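Local coordinates for flagellar hook-associated protein (Burkholderia pseudomallei, PDB 4UT1) that probably serves as a structural component of the bacterial flagellum, at the junction of the hook with the structures beyond it, at residues Q168-V173 / S258-V263; N319-L324 / L575-L580; L373-A378 / S414-G419. All coordinates share one frame; numbering follows the deposited sequence.

Overall arrangement
The three contacts are spread along an elongated chain and do not touch one another. Contact 1 comes first in sequence and packs the long helix 134-193 against strand 260-265 of an antiparallel sheet. Helix 287-322 relates it to contact 2: its start lies against contact 1 and its end forms half of contact 2. The centres of contacts 1 and 2 lie about 45 Å apart. Contact 2 closes a loop of 250 residues, with 94 in strands and hardly any helix. Contact 3 is nested within that loop, in the D2-like domain, its centre about 29 Å from contact 1's and 41 Å from contact 2's. The β-rich region between 324 and 575 is thus inserted between helices 287-322 and 572-579.

Contact 1: residues Q168-V173 / S258-V263; sequences QLTDTV and SELTIV. With EDO (1,2-ethanediol), chain M; EDO (1,2-ethanediol), chain O.
Ile262 pushes the end of its side chain into a shallow hollow on helix 134-193, between Leu169 and Val173, which stand one turn apart. Its CD1 lies 3.7 Å from Val173 CG2 and, more loosely, 4.5 Å from Leu169 CD2. Its root does not aim at the helix; the bends at chi1 (-47°) and chi2 (-59°) bring the terminal methyl back to it, a reach that suits a long branched residue. The Ile262 and Val173 side chains lie antiparallel, alongside one another.

Leu169 is the helix's own bump. It points at the strand and sets CD1 3.6 Å from Leu260 O, a carbonyl already hydrogen-bonded to Arg296. Leu260 answers along the helix flank, its CD1 3.4 Å from Thr170 OG1. That hydroxyl is hydrogen-bonded to Thr250, which lets threonine sit at the edge of an apolar patch.

This is helix-on-sheet packing within the FlgK helical domain: the short axes of 168-173 and 260-263 come within 9.1 Å, 20° from parallel. Beside them, Thr250 of strand 244-252 touches Val173, Leu260 and Ile262, while Leu292 and Arg296 of helix 287-322 pack on Leu169.

Contact 2: residues N319-L324 / L575-L580; sequences NAQNAL and LALSQL
Gln321, near the end of helix 287-322, packs on Ala576, Leu577 and Leu580 in a helix-to-helix contact, the partner being the short helix 572-579 and the turn that follows it. The backbones are close, 6.1 Å between Gln321 CA and Leu577 CA, which lets the inner carbons of the glutamine reach Leu577; Gln321 CG comes 3.8 Å from Leu577 N. Ala576 is small enough to admit the glutamine's amide end.

The van der Waals contacts centre on the aliphatic part of Gln321. Its CB is met by Leu577 CD2 at 3.6 Å and by Leu580 CD1 at 3.7 Å, from leucines three residues, about one turn, apart. A branched apolar end suits both places, since one methyl can meet Gln321 while the side chain still packs on helix 113-129, Leu577 on Leu124 and Leu580 on Phe121.

A polar atom meets the other methyl of Leu577 where Asn322 OD1 lies 3.7 Å from Leu577 CD1, the two side chains crossing at a slant. No hydrogen bond joins the two segments here. Asn322 is buried, and its amide is satisfied by loop backbone instead: OD1 accepts from Ala445 N, while ND2 donates to Gly334 O and Ala443 O. Asparagine thus ties the helix end to two loops.

The other polar group at the contact is the amide of Gln321. With a bend at chi2 (59°), the chain runs obliquely back toward the start of helix 572-579, where NE2 makes a hydrogen bond to Asn573 OD1 while lying 3.5 Å from Ala576 CB.

Contact 3: residues L373-A378 / S414-G419; sequences LSYDGA and STPNAG
The carbonyl of Tyr375 receives the backbone N of Gly419, with Gly419 N 2.9 Å from Tyr375 O and an N-H...O angle of 150°, and Ala418 CA adds a CA-H...O contact to the same oxygen. Beyond this bond the 373-378 segment turns away, and Ala418 CB rests on the peptide that follows, 3.6 Å from Asp376 C. Gly377 has a positive phi, at which a side chain would press on the preceding carbonyl and also crowd the Ala418 methyl; glycine avoids both.

Tyr375 carries most of the side-chain contact. Its CG stands anti to the backbone N (chi1 -178°), which lays the ring along the 414-419 loop. Pro416 touches one face near its rim, its CD 4.1 Å from Tyr375 CG, and the two side chains cross at about a right angle; the rigid proline ring restricts the loop backbone at this point. Closer still is its carbonyl, with Pro416 O 3.5 Å from both Tyr375 CD2 and Tyr375 CE2. Over the opposite face, near the rim, lies the backbone N of Gly377.

These residues lie at one end of the antiparallel sheet of the D2-like domain, where strand 371-375 pairs with strand 421-425 on one side and 380-384 on the other. Tyr380 of the latter meets the Tyr375 ring and also touches Thr415 and Pro416.

At the outer end of the tyrosine, the methyl of Thr415 arrives obliquely, CG2 being 3.4 Å from Tyr375 OH. Asn417 O lies at the ring edge, 3.8 Å from Tyr375 CD2. In the β-hairpin connection between strands 371-375 and 380-384 the chain makes an Asx turn: Asp376 OD1 accepts from Ala378 N at 3.0 Å, and from Lys379 N as well.

Contact 1: residues Q168-V173 / S258-V263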
loop_
_atom_site.group_PDB
_atom_site.type_symbol
_atom_site.label_atom_id
_atom_site.label_comp_id
_atom_site.label_asym_id
_atom_site.label_seq_id
_atom_site.Cartn_x
_atom_site.Cartn_y
_atom_site.Cartn_z
ATOM N N GLN A 168 1.039 -19.864 15.880
ATOM C CA GLN A 168 0.644 -19.610 17.261
ATOM C C GLN A 168 -0.858 -19.732 17.467
ATOM O O GLN A 168 -1.307 -20.221 18.517
ATOM C CB GLN A 168 1.130 -18.236 17.709
ATOM C CG GLN A 168 2.642 -18.209 17.952
ATOM C CD GLN A 168 3.137 -16.851 18.383
ATOM O OE1 GLN A 168 3.971 -16.249 17.713
ATOM N NE2 GLN A 168 2.638 -16.362 19.505
ATOM N N LEU A 169 -1.636 -19.306 16.473
ATOM C CA LEU A 169 -3.081 -19.539 16.501
ATOM C C LEU A 169 -3.380 -21.029 16.632
ATOM O O LEU A 169 -4.179 -21.435 17.468
ATOM C CB LEU A 169 -3.765 -18.972 15.248
ATOM C CG LEU A 169 -3.804 -17.446 15.155
ATOM C CD1 LEU A 169 -4.335 -16.996 13.815
ATOM C CD2 LEU A 169 -4.645 -16.852 16.294
ATOM N N THR A 170 -2.741 -21.853 15.815
ATOM C CA THR A 170 -2.987 -23.298 15.883
ATOM C C THR A 170 -2.552 -23.890 17.223
ATOM O O THR A 170 -3.280 -24.691 17.828
ATOM C CB THR A 170 -2.265 -24.042 14.739
ATOM O OG1 THR A 170 -2.778 -23.579 13.489
ATOM C CG2 THR A 170 -2.477 -25.557 14.846
ATOM N N ASP A 171 -1.376 -23.494 17.700
ATOM C CA ASP A 171 -0.904 -23.978 18.995
ATOM C C ASP A 171 -1.862 -23.561 20.086
ATOM O O ASP A 171 -2.151 -24.345 20.992
ATOM C CB ASP A 171 0.495 -23.462 19.315
ATOM C CG ASP A 171 1.563 -24.172 18.524
ATOM O OD1 ASP A 171 1.232 -25.199 17.898
ATOM O OD2 ASP A 171 2.725 -23.711 18.533
ATOM N N THR A 172 -2.382 -22.340 19.969
ATOM C CA THR A 172 -3.281 -21.809 20.975
ATOM C C THR A 172 -4.570 -22.634 20.994
ATOM O O THR A 172 -5.086 -22.971 22.066
ATOM C CB THR A 172 -3.603 -20.334 20.728
ATOM O OG1 THR A 172 -2.397 -19.563 20.808
ATOM C CG2 THR A 172 -4.591 -19.817 21.769
ATOM N N VAL A 173 -5.055 -22.990 19.808
ATOM C CA VAL A 173 -6.279 -23.782 19.690
ATOM C C VAL A 173 -6.078 -25.201 20.229
ATOM O O VAL A 173 -6.968 -25.750 20.871
ATOM C CB VAL A 173 -6.774 -23.837 18.234
ATOM C CG1 VAL A 173 -7.722 -25.004 18.023
ATOM C CG2 VAL A 173 -7.477 -22.536 17.885
ATOM N N SER A 258 -3.816 -16.857 3.169
ATOM C CA SER A 258 -2.512 -16.763 3.824
ATOM C C SER A 258 -2.661 -16.627 5.345
ATOM O O SER A 258 -1.685 -16.732 6.093
ATOM C CB SER A 258 -1.708 -15.575 3.254
ATOM O OG SER A 258 -2.147 -14.341 3.792
ATOM N N GLU A 259 -3.889 -16.399 5.802
ATOM C CA GLU A 259 -4.144 -16.201 7.219
ATOM C C GLU A 259 -5.143 -17.220 7.746
ATOM O O GLU A 259 -6.205 -17.425 7.158
ATOM C CB GLU A 259 -4.654 -14.792 7.486
ATOM C CG GLU A 259 -3.634 -13.728 7.053
ATOM C CD GLU A 259 -4.002 -12.322 7.469
ATOM O OE1 GLU A 259 -5.191 -12.060 7.782
ATOM O OE2 GLU A 259 -3.079 -11.469 7.483
ATOM N N LEU A 260 -4.790 -17.857 8.856
ATOM C CA LEU A 260 -5.699 -18.784 9.510
ATOM C C LEU A 260 -6.726 -18.065 10.359
ATOM O O LEU A 260 -6.455 -17.006 10.929
ATOM C CB LEU A 260 -4.928 -19.773 10.396
ATOM C CG LEU A 260 -3.852 -20.605 9.717
ATOM C CD1 LEU A 260 -3.274 -21.608 10.719
ATOM C CD2 LEU A 260 -4.398 -21.304 8.488
ATOM N N THR A 261 -7.907 -18.668 10.463
ATOM C CA THR A 261 -8.955 -18.124 11.298
ATOM C C THR A 261 -9.421 -19.253 12.216
ATOM O O THR A 261 -9.034 -20.408 12.028
ATOM C CB THR A 261 -10.120 -17.561 10.457
ATOM O OG1 THR A 261 -11.082 -16.939 11.316
ATOM C CG2 THR A 261 -10.797 -18.669 9.658
ATOM N N ILE A 262 -10.215 -18.919 13.225
ATOM C CA ILE A 262 -10.710 -19.920 14.164
ATOM C C ILE A 262 -12.124 -20.374 13.786
ATOM O O ILE A 262 -12.968 -19.565 13.391
ATOM C CB ILE A 262 -10.720 -19.372 15.598
ATOM C CG1 ILE A 262 -9.391 -18.672 15.909
ATOM C CG2 ILE A 262 -11.019 -20.479 16.591
ATOM C CD1 ILE A 262 -8.190 -19.561 15.762
ATOM N N VAL A 263 -12.376 -21.672 13.890
ATOM C CA VAL A 263 -13.700 -22.195 13.640
ATOM C C VAL A 263 -14.072 -23.151 14.750
ATOM O O VAL A 263 -13.201 -23.656 15.476
ATOM C CB VAL A 263 -13.798 -22.931 12.278
ATOM C CG1 VAL A 263 -13.387 -22.004 11.144
ATOM C CG2 VAL A 263 -12.943 -24.198 12.276
HETATM C C1 EDO M . -0.027 -21.108 23.033
HETATM O O1 EDO M . -0.667 -19.827 22.957
HETATM C C2 EDO M . 1.385 -21.015 22.472
HETATM O O2 EDO M . 1.382 -20.241 21.264
HETATM C C1 EDO O . -15.067 -15.457 9.805
HETATM O O1 EDO O . -15.088 -15.673 8.392
HETATM C C2 EDO O . -13.616 -15.406 10.259
HETATM O O2 EDO O . -13.347 -16.533 11.109
#

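Contact 2: residues N319-L324 / L575-L580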
loop_
_atom_site.group_PDB
_atom_site.type_symbol
_atom_site.label_atom_id
_atom_site.label_comp_id
_atom_site.label_asym_id
_atom_site.label_seq_id
_atom_site.Cartn_x
_atom_site.Cartn_y
_atom_site.Cartn_z
ATOM N N ASN A 319 9.556 5.054 -12.849
ATOM C CA ASN A 319 9.243 4.539 -14.174
ATOM C C ASN A 319 8.656 5.627 -15.065
ATOM O O ASN A 319 9.026 5.737 -16.230
ATOM C CB ASN A 319 8.266 3.355 -14.095
ATOM C CG ASN A 319 8.923 2.101 -13.550
ATOM O OD1 ASN A 319 10.140 2.022 -13.486
ATOM N ND2 ASN A 319 8.113 1.115 -13.153
ATOM N N ALA A 320 7.760 6.435 -14.507
ATOM C CA ALA A 320 7.076 7.463 -15.294
ATOM C C ALA A 320 8.051 8.547 -15.726
ATOM O O ALA A 320 7.977 9.048 -16.864
ATOM C CB ALA A 320 5.921 8.084 -14.492
ATOM N N GLN A 321 8.953 8.916 -14.820
ATOM C CA GLN A 321 9.936 9.957 -15.122
ATOM C C GLN A 321 11.017 9.441 -16.073
ATOM O O GLN A 321 11.483 10.177 -16.930
ATOM C CB GLN A 321 10.583 10.502 -13.839
ATOM C CG GLN A 321 11.364 11.812 -14.030
ATOM C CD GLN A 321 10.494 12.946 -14.585
ATOM O OE1 GLN A 321 9.421 13.227 -14.060
ATOM N NE2 GLN A 321 10.962 13.596 -15.651
ATOM N N ASN A 322 11.428 8.187 -15.930
ATOM C CA ASN A 322 12.414 7.659 -16.863
ATOM C C ASN A 322 11.875 7.615 -18.300
ATOM O O ASN A 322 12.616 7.885 -19.262
ATOM C CB ASN A 322 12.903 6.277 -16.414
ATOM C CG ASN A 322 14.279 5.969 -16.942
ATOM O OD1 ASN A 322 15.230 6.727 -16.703
ATOM N ND2 ASN A 322 14.403 4.870 -17.680
ATOM N N ALA A 323 10.576 7.325 -18.430
ATOM C CA ALA A 323 9.888 7.285 -19.710
ATOM C C ALA A 323 9.813 8.667 -20.367
ATOM O O ALA A 323 9.436 8.769 -21.526
ATOM C CB ALA A 323 8.473 6.705 -19.539
ATOM N N LEU A 324 10.150 9.719 -19.618
ATOM C CA LEU A 324 10.201 11.081 -20.178
ATOM C C LEU A 324 11.608 11.479 -20.637
ATOM O O LEU A 324 11.807 12.588 -21.120
ATOM C CB LEU A 324 9.701 12.110 -19.157
ATOM C CG LEU A 324 8.230 11.999 -18.757
ATOM C CD1 LEU A 324 7.851 13.071 -17.746
ATOM C CD2 LEU A 324 7.351 12.080 -19.993
ATOM N N LEU A 575 18.238 14.852 -13.564
ATOM C CA LEU A 575 17.964 15.873 -12.560
ATOM C C LEU A 575 16.511 15.770 -12.099
ATOM O O LEU A 575 16.227 15.827 -10.900
ATOM C CB LEU A 575 18.262 17.286 -13.102
ATOM C CG LEU A 575 17.959 18.422 -12.112
ATOM C CD1 LEU A 575 18.816 18.266 -10.882
ATOM C CD2 LEU A 575 18.189 19.801 -12.728
ATOM N N ALA A 576 15.595 15.609 -13.052
ATOM C CA ALA A 576 14.180 15.473 -12.732
ATOM C C ALA A 576 13.932 14.194 -11.908
ATOM O O ALA A 576 13.188 14.209 -10.914
ATOM C CB ALA A 576 13.344 15.473 -14.004
ATOM N N LEU A 577 14.559 13.097 -12.317
ATOM C CA LEU A 577 14.462 11.849 -11.553
ATOM C C LEU A 577 14.879 12.064 -10.105
ATOM O O LEU A 577 14.173 11.637 -9.191
ATOM C CB LEU A 577 15.328 10.751 -12.179
ATOM C CG LEU A 577 14.759 10.047 -13.407
ATOM C CD1 LEU A 577 15.887 9.444 -14.222
ATOM C CD2 LEU A 577 13.741 8.964 -12.982
ATOM N N SER A 578 16.029 12.719 -9.905
ATOM C CA SER A 578 16.581 12.946 -8.571
ATOM C C SER A 578 15.654 13.787 -7.693
ATOM O O SER A 578 15.600 13.599 -6.483
ATOM C CB SER A 578 17.962 13.622 -8.650
ATOM O OG SER A 578 17.829 15.006 -8.939
ATOM N N GLN A 579 14.923 14.714 -8.303
ATOM C CA GLN A 579 14.038 15.580 -7.531
ATOM C C GLN A 579 12.711 14.906 -7.137
ATOM O O GLN A 579 11.927 15.469 -6.370
ATOM C CB GLN A 579 13.774 16.868 -8.313
ATOM C CG GLN A 579 15.016 17.763 -8.441
ATOM C CD GLN A 579 14.806 18.893 -9.443
ATOM O OE1 GLN A 579 13.868 18.862 -10.244
ATOM N NE2 GLN A 579 15.683 19.893 -9.406
ATOM N N LEU A 580 12.462 13.703 -7.642
ATOM C CA LEU A 580 11.288 12.939 -7.215
ATOM C C LEU A 580 11.262 12.679 -5.708
ATOM O O LEU A 580 10.205 12.385 -5.138
ATOM C CB LEU A 580 11.218 11.605 -7.956
ATOM C CG LEU A 580 10.882 11.727 -9.437
ATOM C CD1 LEU A 580 10.960 10.369 -10.128
ATOM C CD2 LEU A 580 9.502 12.336 -9.598
#

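Contact 3: residues L373-A378 / S414-G419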
loop_
_atom_site.group_PDB
_atom_site.type_symbol
_atom_site.label_atom_id
_atom_site.label_comp_id
_atom_site.label_asym_id
_atom_site.label_seq_id
_atom_site.Cartn_x
_atom_site.Cartn_y
_atom_site.Cartn_z
ATOM N N LEU A 373 -14.339 -5.828 -1.516
ATOM C CA LEU A 373 -15.428 -5.386 -2.399
ATOM C C LEU A 373 -16.596 -6.363 -2.296
ATOM O O LEU A 373 -16.465 -7.554 -2.625
ATOM C CB LEU A 373 -14.970 -5.295 -3.850
ATOM C CG LEU A 373 -16.032 -4.665 -4.762
ATOM C CD1 LEU A 373 -15.921 -3.170 -4.680
ATOM C CD2 LEU A 373 -15.853 -5.164 -6.176
ATOM N N SER A 374 -17.742 -5.861 -1.848
ATOM C CA SER A 374 -18.892 -6.727 -1.621
ATOM C C SER A 374 -20.051 -6.269 -2.483
ATOM O O SER A 374 -20.140 -5.101 -2.843
ATOM C CB SER A 374 -19.290 -6.735 -0.144
ATOM O OG SER A 374 -19.558 -5.420 0.316
ATOM N N TYR A 375 -20.934 -7.201 -2.805
ATOM C CA TYR A 375 -22.061 -6.891 -3.674
ATOM C C TYR A 375 -23.325 -7.350 -2.980
ATOM O O TYR A 375 -23.380 -8.477 -2.536
ATOM C CB TYR A 375 -21.892 -7.577 -5.031
ATOM C CG TYR A 375 -22.996 -7.259 -6.009
ATOM C CD1 TYR A 375 -23.077 -6.013 -6.605
ATOM C CD2 TYR A 375 -23.964 -8.205 -6.327
ATOM C CE1 TYR A 375 -24.094 -5.710 -7.500
ATOM C CE2 TYR A 375 -24.990 -7.912 -7.229
ATOM C CZ TYR A 375 -25.045 -6.663 -7.807
ATOM O OH TYR A 375 -26.052 -6.358 -8.698
ATOM N N ASP A 376 -24.334 -6.487 -2.880
ATOM C CA ASP A 376 -25.544 -6.850 -2.145
ATOM C C ASP A 376 -26.756 -7.053 -3.070
ATOM O O ASP A 376 -27.889 -7.111 -2.604
ATOM C CB ASP A 376 -25.847 -5.790 -1.069
ATOM C CG ASP A 376 -26.319 -4.458 -1.652
ATOM O OD1 ASP A 376 -26.381 -4.304 -2.888
ATOM O OD2 ASP A 376 -26.618 -3.546 -0.854
ATOM N N GLY A 377 -26.500 -7.158 -4.373
ATOM C CA GLY A 377 -27.531 -7.454 -5.350
ATOM C C GLY A 377 -27.994 -6.209 -6.070
ATOM O O GLY A 377 -28.758 -6.287 -7.039
ATOM N N ALA A 378 -27.534 -5.058 -5.588
ATOM C CA ALA A 378 -27.853 -3.779 -6.212
ATOM C C ALA A 378 -26.610 -2.894 -6.352
ATOM O O ALA A 378 -26.454 -2.209 -7.361
ATOM C CB ALA A 378 -28.931 -3.054 -5.421
ATOM N N SER A 414 -18.255 -10.589 -14.480
ATOM C CA SER A 414 -19.711 -10.552 -14.513
ATOM C C SER A 414 -20.195 -9.995 -13.183
ATOM O O SER A 414 -19.391 -9.741 -12.280
ATOM C CB SER A 414 -20.303 -11.940 -14.777
ATOM O OG SER A 414 -19.911 -12.880 -13.785
ATOM N N THR A 415 -21.500 -9.788 -13.071
ATOM C CA THR A 415 -22.108 -9.357 -11.819
ATOM C C THR A 415 -22.141 -10.534 -10.840
ATOM O O THR A 415 -22.600 -11.623 -11.191
ATOM C CB THR A 415 -23.532 -8.810 -12.052
ATOM O OG1 THR A 415 -23.489 -7.805 -13.074
ATOM C CG2 THR A 415 -24.106 -8.208 -10.775
ATOM N N PRO A 416 -21.634 -10.323 -9.612
ATOM C CA PRO A 416 -21.589 -11.403 -8.618
ATOM C C PRO A 416 -22.975 -11.687 -8.059
ATOM O O PRO A 416 -23.918 -11.001 -8.436
ATOM C CB PRO A 416 -20.657 -10.846 -7.527
ATOM C CG PRO A 416 -19.985 -9.660 -8.133
ATOM C CD PRO A 416 -20.977 -9.105 -9.116
ATOM N N ASN A 417 -23.118 -12.690 -7.198
ATOM C CA ASN A 417 -24.384 -12.847 -6.486
ATOM C C ASN A 417 -24.418 -11.934 -5.272
ATOM O O ASN A 417 -23.365 -11.566 -4.750
ATOM C CB ASN A 417 -24.590 -14.302 -6.046
ATOM C CG ASN A 417 -24.995 -15.197 -7.192
ATOM O OD1 ASN A 417 -25.373 -14.713 -8.261
ATOM N ND2 ASN A 417 -24.940 -16.511 -6.972
ATOM N N ALA A 418 -25.611 -11.562 -4.825
ATOM C CA ALA A 418 -25.751 -10.873 -3.542
ATOM C C ALA A 418 -25.078 -11.704 -2.460
ATOM O O ALA A 418 -25.274 -12.915 -2.400
ATOM C CB ALA A 418 -27.210 -10.650 -3.192
ATOM N N GLY A 419 -24.293 -11.054 -1.611
ATOM C CA GLY A 419 -23.567 -11.762 -0.569
ATOM C C GLY A 419 -22.137 -12.081 -0.961
ATOM O O GLY A 419 -21.335 -12.484 -0.117
#